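Protein YibA (PDB 1OYZ) is of unknown biological role, possibly with an oxidoreductase activity, and folds as an elongated all-helical protein containing HEAT repeats. Local coordinates at residues Glu131-Thr136 with Ala149-Val154; Thr136-Ser141 with Ile161-Asn166; Leu216-Asp221 with Ile241-Gly246; Arg223-Leu228 with Lys251-Val256. One frame throughout, in Å; residues are numbered along the deposited sequence.

Interaction 1: residues Glu131-Thr136 with Ala149-Val154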
# COMPACT_ATOMS: atom_id res chain seq x y z
N GLU A 131 1.14 16.25 7.60
CA GLU A 131 0.37 16.77 8.71
C GLU A 131 -0.90 15.97 8.78
O GLU A 131 -1.41 15.66 9.88
CB GLU A 131 -0.01 18.24 8.48
CG GLU A 131 0.77 19.23 9.34
CD GLU A 131 0.24 20.67 9.27
OE1 GLU A 131 -1.00 20.87 9.26
OE2 GLU A 131 1.06 21.62 9.26
N GLN A 132 -1.44 15.65 7.60
CA GLN A 132 -2.67 14.88 7.53
C GLN A 132 -2.49 13.50 8.14
O GLN A 132 -3.35 13.04 8.89
CB GLN A 132 -3.10 14.72 6.07
CG GLN A 132 -4.42 14.00 5.87
CD GLN A 132 -4.67 13.73 4.40
OE1 GLN A 132 -4.25 12.70 3.85
NE2 GLN A 132 -5.31 14.69 3.73
N SER A 133 -1.38 12.84 7.81
CA SER A 133 -1.13 11.50 8.32
C SER A 133 -0.82 11.54 9.82
O SER A 133 -1.10 10.58 10.55
CB SER A 133 0.02 10.86 7.56
OG SER A 133 -0.22 10.91 6.15
N GLN A 134 -0.27 12.66 10.29
CA GLN A 134 0.01 12.78 11.71
C GLN A 134 -1.24 12.60 12.55
O GLN A 134 -1.18 12.26 13.72
CB GLN A 134 0.65 14.12 12.01
CG GLN A 134 2.07 14.16 11.54
CD GLN A 134 2.65 15.54 11.54
OE1 GLN A 134 3.85 15.71 11.33
NE2 GLN A 134 1.81 16.55 11.78
N ILE A 135 -2.41 12.83 11.96
CA ILE A 135 -3.59 12.62 12.75
C ILE A 135 -4.36 11.40 12.24
O ILE A 135 -4.92 10.63 13.03
CB ILE A 135 -4.47 13.92 12.82
CG1 ILE A 135 -5.80 13.71 12.15
CG2 ILE A 135 -3.75 15.11 12.25
CD1 ILE A 135 -6.81 13.25 13.11
N THR A 136 -4.36 11.18 10.93
CA THR A 136 -5.12 10.06 10.42
C THR A 136 -4.52 8.70 10.74
O THR A 136 -5.22 7.70 10.76
CB THR A 136 -5.34 10.16 8.91
OG1 THR A 136 -6.23 9.12 8.52
CG2 THR A 136 -4.07 9.98 8.16
N ALA A 149 -1.41 4.39 5.59
CA ALA A 149 -0.14 3.73 5.29
C ALA A 149 0.23 3.98 3.82
O ALA A 149 1.36 4.34 3.50
CB ALA A 149 -0.25 2.21 5.57
N PHE A 150 -0.74 3.79 2.94
CA PHE A 150 -0.53 4.02 1.52
C PHE A 150 -0.04 5.43 1.27
O PHE A 150 0.93 5.67 0.55
CB PHE A 150 -1.83 3.82 0.76
CG PHE A 150 -1.75 4.22 -0.68
CD1 PHE A 150 -0.80 3.64 -1.52
CD2 PHE A 150 -2.60 5.19 -1.18
CE1 PHE A 150 -0.70 4.04 -2.85
CE2 PHE A 150 -2.50 5.59 -2.50
CZ PHE A 150 -1.55 5.01 -3.33
N ALA A 151 -0.74 6.38 1.87
CA ALA A 151 -0.41 7.78 1.72
C ALA A 151 1.05 8.06 2.04
O ALA A 151 1.79 8.62 1.23
CB ALA A 151 -1.29 8.63 2.62
N ILE A 152 1.45 7.67 3.25
CA ILE A 152 2.82 7.91 3.70
C ILE A 152 3.84 7.37 2.70
O ILE A 152 4.79 8.05 2.35
CB ILE A 152 3.04 7.29 5.11
CG1 ILE A 152 2.19 8.05 6.16
CG2 ILE A 152 4.50 7.36 5.49
CD1 ILE A 152 2.18 7.43 7.57
N SER A 153 3.61 6.16 2.22
CA SER A 153 4.52 5.55 1.27
C SER A 153 4.72 6.44 0.04
O SER A 153 5.76 6.40 -0.61
CB SER A 153 4.02 4.17 0.86
OG SER A 153 2.88 4.27 0.05
N VAL A 154 3.73 7.27 -0.26
CA VAL A 154 3.83 8.14 -1.42
C VAL A 154 4.80 9.31 -1.17
O VAL A 154 5.07 10.11 -2.06
CB VAL A 154 2.43 8.65 -1.83
CG1 VAL A 154 2.53 9.64 -2.98
CG2 VAL A 154 1.54 7.47 -2.23

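Interaction 2: residues Thr136-Ser141 with Ile161-Asn166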
# COMPACT_ATOMS: atom_id res chain seq x y z
N THR A 136 -4.36 11.18 10.93
CA THR A 136 -5.12 10.06 10.42
C THR A 136 -4.52 8.70 10.74
O THR A 136 -5.22 7.70 10.76
CB THR A 136 -5.34 10.16 8.91
OG1 THR A 136 -6.23 9.12 8.52
CG2 THR A 136 -4.07 9.98 8.16
N ALA A 137 -3.20 8.66 10.95
CA ALA A 137 -2.58 7.40 11.28
C ALA A 137 -3.16 6.92 12.64
O ALA A 137 -3.04 5.75 12.98
CB ALA A 137 -1.06 7.56 11.36
N PHE A 138 -3.82 7.81 13.39
CA PHE A 138 -4.40 7.40 14.66
C PHE A 138 -5.92 7.23 14.61
O PHE A 138 -6.57 7.07 15.65
CB PHE A 138 -4.02 8.37 15.79
CG PHE A 138 -2.53 8.43 16.06
CD1 PHE A 138 -1.91 7.45 16.83
CD2 PHE A 138 -1.76 9.44 15.49
CE1 PHE A 138 -0.52 7.46 17.02
CE2 PHE A 138 -0.38 9.46 15.66
CZ PHE A 138 0.25 8.47 16.43
N ASP A 139 -6.50 7.28 13.43
CA ASP A 139 -7.95 7.12 13.30
C ASP A 139 -8.40 5.78 13.89
O ASP A 139 -7.66 4.80 13.87
CB ASP A 139 -8.38 7.16 11.84
CG ASP A 139 -9.88 7.41 11.68
OD1 ASP A 139 -10.70 6.52 11.93
OD2 ASP A 139 -10.23 8.54 11.29
N LYS A 140 -9.64 5.74 14.36
CA LYS A 140 -10.17 4.54 14.96
C LYS A 140 -10.49 3.51 13.90
O LYS A 140 -10.57 2.32 14.20
CB LYS A 140 -11.42 4.87 15.77
CG LYS A 140 -11.61 4.01 17.00
CD LYS A 140 -12.10 2.61 16.64
CE LYS A 140 -12.77 1.92 17.83
NZ LYS A 140 -13.65 0.79 17.36
N SER A 141 -10.68 3.96 12.66
CA SER A 141 -10.98 3.04 11.58
C SER A 141 -9.73 2.42 10.95
O SER A 141 -8.79 3.14 10.61
CB SER A 141 -11.77 3.74 10.48
OG SER A 141 -11.81 2.93 9.31
N ILE A 161 8.41 8.42 9.87
CA ILE A 161 8.97 7.29 10.59
C ILE A 161 8.21 6.94 11.85
O ILE A 161 7.76 5.81 12.02
CB ILE A 161 10.45 7.55 10.92
CG1 ILE A 161 11.24 7.44 9.62
CG2 ILE A 161 10.94 6.57 12.03
CD1 ILE A 161 12.73 7.64 9.75
N PRO A 162 8.06 7.90 12.75
CA PRO A 162 7.34 7.68 14.00
C PRO A 162 5.93 7.12 13.74
O PRO A 162 5.45 6.25 14.46
CB PRO A 162 7.31 9.06 14.63
CG PRO A 162 8.59 9.71 14.08
CD PRO A 162 8.58 9.27 12.66
N LEU A 163 5.27 7.62 12.70
CA LEU A 163 3.92 7.16 12.36
C LEU A 163 4.03 5.69 11.95
O LEU A 163 3.31 4.84 12.43
CB LEU A 163 3.35 8.01 11.22
CG LEU A 163 3.27 9.53 11.45
CD1 LEU A 163 2.46 10.11 10.29
CD2 LEU A 163 2.60 9.91 12.80
N LEU A 164 4.97 5.45 11.04
CA LEU A 164 5.29 4.13 10.54
C LEU A 164 5.49 3.15 11.70
O LEU A 164 4.90 2.06 11.74
CB LEU A 164 6.56 4.22 9.70
CG LEU A 164 6.39 4.01 8.18
CD1 LEU A 164 4.94 4.20 7.78
CD2 LEU A 164 7.31 4.97 7.43
N ILE A 165 6.29 3.55 12.68
CA ILE A 165 6.55 2.71 13.83
C ILE A 165 5.25 2.39 14.55
O ILE A 165 5.00 1.24 14.89
CB ILE A 165 7.56 3.39 14.78
CG1 ILE A 165 8.92 3.46 14.10
CG2 ILE A 165 7.68 2.63 16.10
CD1 ILE A 165 10.00 4.12 14.93
N ASN A 166 4.40 3.39 14.78
CA ASN A 166 3.15 3.09 15.47
C ASN A 166 2.28 2.13 14.64
O ASN A 166 1.59 1.29 15.20
CB ASN A 166 2.37 4.37 15.80
CG ASN A 166 1.59 4.26 17.11
OD1 ASN A 166 2.17 4.08 18.17
ND2 ASN A 166 0.26 4.36 17.03

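Interaction 3: residues Leu216-Asp221 with Ile241-Gly246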
# COMPACT_ATOMS: atom_id res chain seq x y z
N LEU A 216 15.05 -7.50 8.64
CA LEU A 216 16.16 -7.73 9.56
C LEU A 216 17.38 -8.21 8.80
O LEU A 216 18.49 -7.79 9.09
CB LEU A 216 15.77 -8.72 10.66
CG LEU A 216 14.82 -8.05 11.66
CD1 LEU A 216 14.16 -9.06 12.59
CD2 LEU A 216 15.60 -7.03 12.47
N SER A 217 17.20 -9.08 7.81
CA SER A 217 18.36 -9.56 7.09
C SER A 217 19.08 -8.44 6.30
O SER A 217 20.30 -8.35 6.32
CB SER A 217 17.98 -10.71 6.16
OG SER A 217 17.22 -11.67 6.85
N TYR A 218 18.35 -7.58 5.61
CA TYR A 218 19.03 -6.51 4.89
C TYR A 218 19.84 -5.66 5.87
O TYR A 218 20.93 -5.19 5.56
CB TYR A 218 18.02 -5.65 4.09
CG TYR A 218 17.69 -6.27 2.75
CD1 TYR A 218 17.03 -7.51 2.66
CD2 TYR A 218 18.10 -5.66 1.55
CE1 TYR A 218 16.78 -8.12 1.41
CE2 TYR A 218 17.86 -6.26 0.31
CZ TYR A 218 17.20 -7.48 0.24
OH TYR A 218 16.99 -8.09 -0.99
N ARG A 219 19.30 -5.50 7.08
CA ARG A 219 19.95 -4.74 8.14
C ARG A 219 21.08 -5.55 8.81
O ARG A 219 21.71 -5.05 9.74
CB ARG A 219 18.93 -4.34 9.21
CG ARG A 219 17.62 -3.75 8.70
CD ARG A 219 17.77 -2.30 8.31
NE ARG A 219 16.72 -1.82 7.41
CZ ARG A 219 15.41 -1.79 7.68
NH1 ARG A 219 14.97 -2.22 8.86
NH2 ARG A 219 14.56 -1.31 6.78
N LYS A 220 21.33 -6.79 8.38
CA LYS A 220 22.41 -7.59 8.96
C LYS A 220 22.26 -7.81 10.49
O LYS A 220 23.24 -7.90 11.22
CB LYS A 220 23.75 -6.90 8.70
CG LYS A 220 23.94 -6.39 7.27
CD LYS A 220 24.63 -7.44 6.39
CE LYS A 220 24.63 -7.06 4.90
NZ LYS A 220 23.24 -7.15 4.31
N ASP A 221 21.03 -7.89 10.96
CA ASP A 221 20.75 -8.06 12.38
C ASP A 221 20.62 -9.56 12.68
O ASP A 221 19.64 -10.21 12.29
CB ASP A 221 19.47 -7.28 12.70
CG ASP A 221 19.20 -7.15 14.19
OD1 ASP A 221 18.73 -6.06 14.60
OD2 ASP A 221 19.43 -8.13 14.93
N ILE A 241 12.98 -15.92 1.64
CA ILE A 241 13.74 -16.38 2.80
C ILE A 241 15.13 -16.78 2.36
O ILE A 241 16.14 -16.41 2.98
CB ILE A 241 12.98 -17.55 3.53
CG1 ILE A 241 12.10 -16.96 4.63
CG2 ILE A 241 13.95 -18.57 4.15
CD1 ILE A 241 11.21 -15.84 4.17
N ILE A 242 15.20 -17.50 1.26
CA ILE A 242 16.48 -17.93 0.73
C ILE A 242 17.29 -16.70 0.39
O ILE A 242 18.48 -16.61 0.70
CB ILE A 242 16.27 -18.79 -0.51
CG1 ILE A 242 15.34 -19.95 -0.13
CG2 ILE A 242 17.63 -19.26 -1.07
CD1 ILE A 242 15.07 -20.93 -1.29
N GLU A 243 16.64 -15.72 -0.21
CA GLU A 243 17.30 -14.49 -0.59
C GLU A 243 17.79 -13.69 0.63
O GLU A 243 18.89 -13.11 0.62
CB GLU A 243 16.33 -13.64 -1.41
CG GLU A 243 16.81 -12.24 -1.64
CD GLU A 243 17.94 -12.20 -2.62
OE1 GLU A 243 18.45 -11.09 -2.92
OE2 GLU A 243 18.31 -13.30 -3.09
N ALA A 244 16.96 -13.64 1.68
CA ALA A 244 17.31 -12.94 2.92
C ALA A 244 18.54 -13.63 3.53
O ALA A 244 19.43 -12.98 4.08
CB ALA A 244 16.15 -12.99 3.89
N ALA A 245 18.56 -14.95 3.43
CA ALA A 245 19.67 -15.72 3.95
C ALA A 245 20.99 -15.22 3.33
O ALA A 245 22.01 -15.10 4.02
CB ALA A 245 19.46 -17.22 3.68
N GLY A 246 20.98 -14.89 2.03
CA GLY A 246 22.20 -14.40 1.39
C GLY A 246 22.52 -12.97 1.80
O GLY A 246 23.68 -12.58 1.94

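Interaction 4: residues Arg223-Leu228 with Lys251-Val256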
# COMPACT_ATOMS: atom_id res chain seq x y z
N ARG A 223 19.67 -11.19 15.10
CA ARG A 223 18.56 -11.75 15.86
C ARG A 223 17.57 -12.49 14.93
O ARG A 223 16.67 -13.18 15.41
CB ARG A 223 17.86 -10.67 16.68
CG ARG A 223 18.73 -10.19 17.86
CD ARG A 223 19.07 -8.74 17.72
NE ARG A 223 17.91 -7.90 17.99
CZ ARG A 223 17.82 -6.61 17.67
NH1 ARG A 223 18.83 -6.00 17.06
NH2 ARG A 223 16.73 -5.93 17.98
N VAL A 224 17.74 -12.41 13.61
CA VAL A 224 16.80 -13.15 12.74
C VAL A 224 17.27 -14.60 12.53
O VAL A 224 16.50 -15.45 12.13
CB VAL A 224 16.64 -12.43 11.34
CG1 VAL A 224 17.82 -12.78 10.41
CG2 VAL A 224 15.30 -12.81 10.69
N LEU A 225 18.53 -14.88 12.81
CA LEU A 225 19.09 -16.22 12.59
C LEU A 225 18.25 -17.44 12.92
O LEU A 225 18.04 -18.34 12.09
CB LEU A 225 20.41 -16.38 13.33
CG LEU A 225 21.67 -16.16 12.51
CD1 LEU A 225 21.62 -16.96 11.22
CD2 LEU A 225 21.80 -14.68 12.22
N SER A 226 17.77 -17.50 14.15
CA SER A 226 16.99 -18.66 14.56
C SER A 226 15.76 -18.93 13.67
O SER A 226 15.55 -20.05 13.20
CB SER A 226 16.57 -18.51 16.02
OG SER A 226 16.17 -19.76 16.53
N VAL A 227 14.95 -17.91 13.44
CA VAL A 227 13.76 -18.10 12.62
C VAL A 227 14.17 -18.38 11.18
O VAL A 227 13.61 -19.23 10.50
CB VAL A 227 12.82 -16.86 12.70
CG1 VAL A 227 13.65 -15.60 12.55
CG2 VAL A 227 11.76 -16.91 11.59
N LEU A 228 15.19 -17.68 10.73
CA LEU A 228 15.65 -17.88 9.37
C LEU A 228 16.01 -19.37 9.19
O LEU A 228 15.55 -20.02 8.24
CB LEU A 228 16.84 -16.97 9.11
CG LEU A 228 17.18 -16.65 7.65
CD1 LEU A 228 15.91 -16.27 6.88
CD2 LEU A 228 18.19 -15.52 7.61
N LYS A 251 27.73 -16.50 7.85
CA LYS A 251 28.11 -17.82 7.33
C LYS A 251 27.55 -19.00 8.09
O LYS A 251 27.79 -20.14 7.72
CB LYS A 251 29.62 -17.92 7.23
CG LYS A 251 30.28 -16.89 6.31
CD LYS A 251 31.79 -17.17 6.14
CE LYS A 251 32.42 -16.28 5.09
NZ LYS A 251 31.96 -14.86 5.28
N THR A 252 26.80 -18.73 9.14
CA THR A 252 26.20 -19.81 9.89
C THR A 252 25.21 -20.55 9.00
O THR A 252 24.89 -21.71 9.24
CB THR A 252 25.41 -19.31 11.11
OG1 THR A 252 26.24 -18.48 11.91
CG2 THR A 252 24.92 -20.49 11.93
N LEU A 253 24.72 -19.86 7.98
CA LEU A 253 23.75 -20.47 7.09
C LEU A 253 24.31 -21.22 5.89
O LEU A 253 23.55 -21.77 5.10
CB LEU A 253 22.76 -19.41 6.59
CG LEU A 253 21.90 -18.75 7.65
CD1 LEU A 253 22.74 -17.78 8.40
CD2 LEU A 253 20.74 -18.00 7.02
N LEU A 254 25.63 -21.25 5.74
CA LEU A 254 26.19 -21.96 4.60
C LEU A 254 25.89 -23.44 4.60
O LEU A 254 25.46 -23.98 3.60
CB LEU A 254 27.70 -21.72 4.51
CG LEU A 254 28.08 -20.32 4.03
CD1 LEU A 254 29.59 -20.09 4.19
CD2 LEU A 254 27.69 -20.16 2.58
N PRO A 255 26.08 -24.12 5.74
CA PRO A 255 25.80 -25.56 5.76
C PRO A 255 24.42 -25.94 5.24
O PRO A 255 24.31 -26.78 4.34
CB PRO A 255 25.98 -25.91 7.24
CG PRO A 255 27.04 -24.93 7.68
CD PRO A 255 26.48 -23.66 7.08
N VAL A 256 23.39 -25.30 5.78
CA VAL A 256 22.02 -25.59 5.38
C VAL A 256 21.78 -25.23 3.93
O VAL A 256 21.03 -25.91 3.24
CB VAL A 256 21.01 -24.81 6.26
CG1 VAL A 256 21.12 -25.27 7.70
CG2 VAL A 256 21.28 -23.32 6.19

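Interaction 1: residues Glu131-Thr136 with Ala149-Val154
Ser-133 and Ile-152 meet where helix 126-136 passes helix 142-153, and with Ala-151 they account for nearly all of this small, buried contact. Their CA atoms, 7.1 Å apart, are the nearest pair of the two segments, a close approach that a residue as small as serine permits. The serine CB points toward the other helix, and both of its side-chain atoms lie against the first branch of the isoleucine: Ser-133 OG is 3.7 Å from Ile-152 CG1, and Ser-133 CB is 3.8 Å from that same CG1. The methyl CD1 of Ile-152 follows slightly farther off, at 4.1 Å from Ser-133 CB. It gets there because CG1 lies opposite the carbonyl carbon (chi1 -67°) and the chain is then extended at chi2 (173°), which carries the long branch across to the serine. Ala-151 flanks the hydroxyl more loosely, its CB 4.3 Å from Ser-133 OG.

An oxygen placed among carbons in this way needs a partner, and Ser-133 OG finds one in its own helix, bonding to the carbonyl of Ile-129 one turn earlier. The hydroxyl thus stays satisfied, and what it offers Ala-151 and Ile-152 is van der Waals packing alone. The two short segments run roughly antiparallel in a region assigned to HEAT repeats, consistent with the helix pairing of that family, and a hydrogen bond between Thr-136 and Thr-148 joins the helices as well. Ile-112 of helix 105-121 packs on Ala-151 from the preceding part of the chain, while Leu-163 of helix 161-168 touches both Ser-133 and Ile-152 from the following one.

Interaction 2: residues Thr136-Ser141 with Ile161-Asn166
The two middle residues of a type I beta turn, Ala-137 and Phe-138, pack against Leu-163 and Asn-166 of helix 161-168. The turn runs from Thr-136 to Asp-139 and is closed by Asp-139 N bonding to Thr-136 O at 3.0 Å. At its buried end Ala-137 points straight at the helix, its CB 4.4 Å from Leu-163 CB. Phe-138 lies nearer the surface and spans two helix residues one turn apart. Its CE2 approaches Leu-163 CD2 at 4.2 Å, whereas on the other side of the ring CE1 comes within 3.2 Å of Asn-166 ND2. The amide nitrogen approaches the ring obliquely, and the ring and amide planes are turned 49° from each other. The aromatic side chain stretches out at about a right angle to both partners, with CG opposite the carbonyl carbon (chi1 -63°), a setting that carries the ring from the turn across to the helix.

Just beyond, the chain is held in shape by an Asx turn: Asp-139 OD1 accepts from Ser-141 N at 2.7 Å, through its anti lone pair and in a nearly straight hydrogen bond (169°). The other carboxylate oxygen, OD2, forms a salt bridge with Arg-108 of helix 105-121, outside the two segments, and the backbone oxygen of Asp-139 receives a bond from Arg-145. Ser-141 then serves as N-cap of helix 142-153. An aspartate in the turn and an arginine early in the following helix recur in HEAT repeats, and this corner, with Asp-139 followed by Arg-145, is consistent with that signature.

Interaction 3: residues Leu216-Asp221 with Ile241-Gly246
Two carbonyl oxygens grip the ammonium nitrogen of Lys-220, NZ bonding to Tyr-218 O at 3.3 Å and also to Glu-247 O, so that the lysine ties the end of helix 206-218 to helix 239-248 close to where Ser-217 packs on Ala-244. The bond to Tyr-218 O is a long one, and NZ stands 43° out of the carbonyl plane.

Ser-217 and Ala-244 carry the buried half of the contact. Their CA atoms are just 5.5 Å apart, a spacing that two small side chains allow. Ser-217 CB rests 3.4 Å from Ala-244 O, and Ser-217 OG lies equally close, at 3.4 Å, to Ala-244 CB. With OG opposite the carbonyl carbon (chi1 -49°), the hydroxyl stays within reach of Ile-213 O, to which it is hydrogen-bonded; Ala-244 merely packs over it.

Nearer the solvent, Tyr-218 OH lies 3.9 Å from Glu-243 OE1, too far for a hydrogen bond. The glutamate chain bends at chi2 to bring its carboxylate there, ring and carboxylate planes being 48° apart. OE1 has its stronger partner in Lys-276, with which it forms a salt bridge.

Helix 206-218 closes in a Schellman motif, with Lys-220 at positive phi, Asp-221 N bonded to Leu-216 O at 3.2 Å and Lys-220 N to Ser-217 O at 2.8 Å. Phe-197 of helix 191-200 packs on Leu-216. Helix 225-232 lies against both partners of the contact, through Leu-228 on Ile-213 of helix 206-218 and Leu-232 on Ile-241 and Ala-245 of helix 239-248.

Interaction 4: residues Arg223-Leu228 with Lys251-Val256
Leu-253 overlaps two leucines one turn apart, Leu-225 and Leu-228 of helix 225-232. The sounder half of the contact is with Leu-228, where methyl meets methyl: Leu-253 CD2 sits 3.6 Å from Leu-228 CD2 and 3.9 Å from Leu-228 CG, the two side chains crossing at about a right angle. Leu-228 CG is anti to its own backbone nitrogen (chi1 -159°), which sends the branch on in the direction of Leu-253. Both residues are buried and their CB atoms point into the contact.

The other methyl of Leu-253, CD1, faces Leu-225. There the model brings the two CD1 carbons implausibly close, so the neighbourhood of the residues is clear but the exact fit is doubtful. The backbones stay well apart, with 8.4 Å between the CA atoms of Leu-225 and Leu-253, and it is these branched side chains that bridge the distance. Segments next but one in the helix order thus meet through apolar side chains, consistent with an alpha-solenoid like the HEAT repeats earlier in the chain. Helix 239-248, between them in sequence, packs against both: its Leu-248 touches Leu-225 and Leu-228, while its Ala-245 touches Leu-253.

With an alanine at Leu-253, neither methyl would remain to meet Leu-228 and Leu-225, which would probably open a gap between helix 225-232 and residues 251-253. A backbone bond runs from Leu-254 N to Lys-251 O at 3.1 Å. The hydroxyl of the exposed Thr-252 is hydrogen-bonded to Asp-250, and Lys-251 forms a salt bridge with the C-terminal carboxylate of Ser-280.

In the fold
The four contacts fall into two pairs along an elongated helical array. Interactions 1 and 2 share Thr-136, have centres about 8 Å apart, and alternate their segments along the chain; they touch where Ile-152 CG2 lies 3.9 Å from Leu-164 CD1. Interactions 3 and 4 likewise alternate along the chain, though they share no residue; their centres are about 9 Å apart, and Leu-216 CB is 3.9 Å from Val-224 CB. Between the pairs there is no touch: the nearest atoms of interactions 2 and 3 are about 10 Å apart, and the centres of interactions 1 and 4 about 36 Å. Such local interlocking, repeated along a chain, is consistent with how an alpha-solenoid is built.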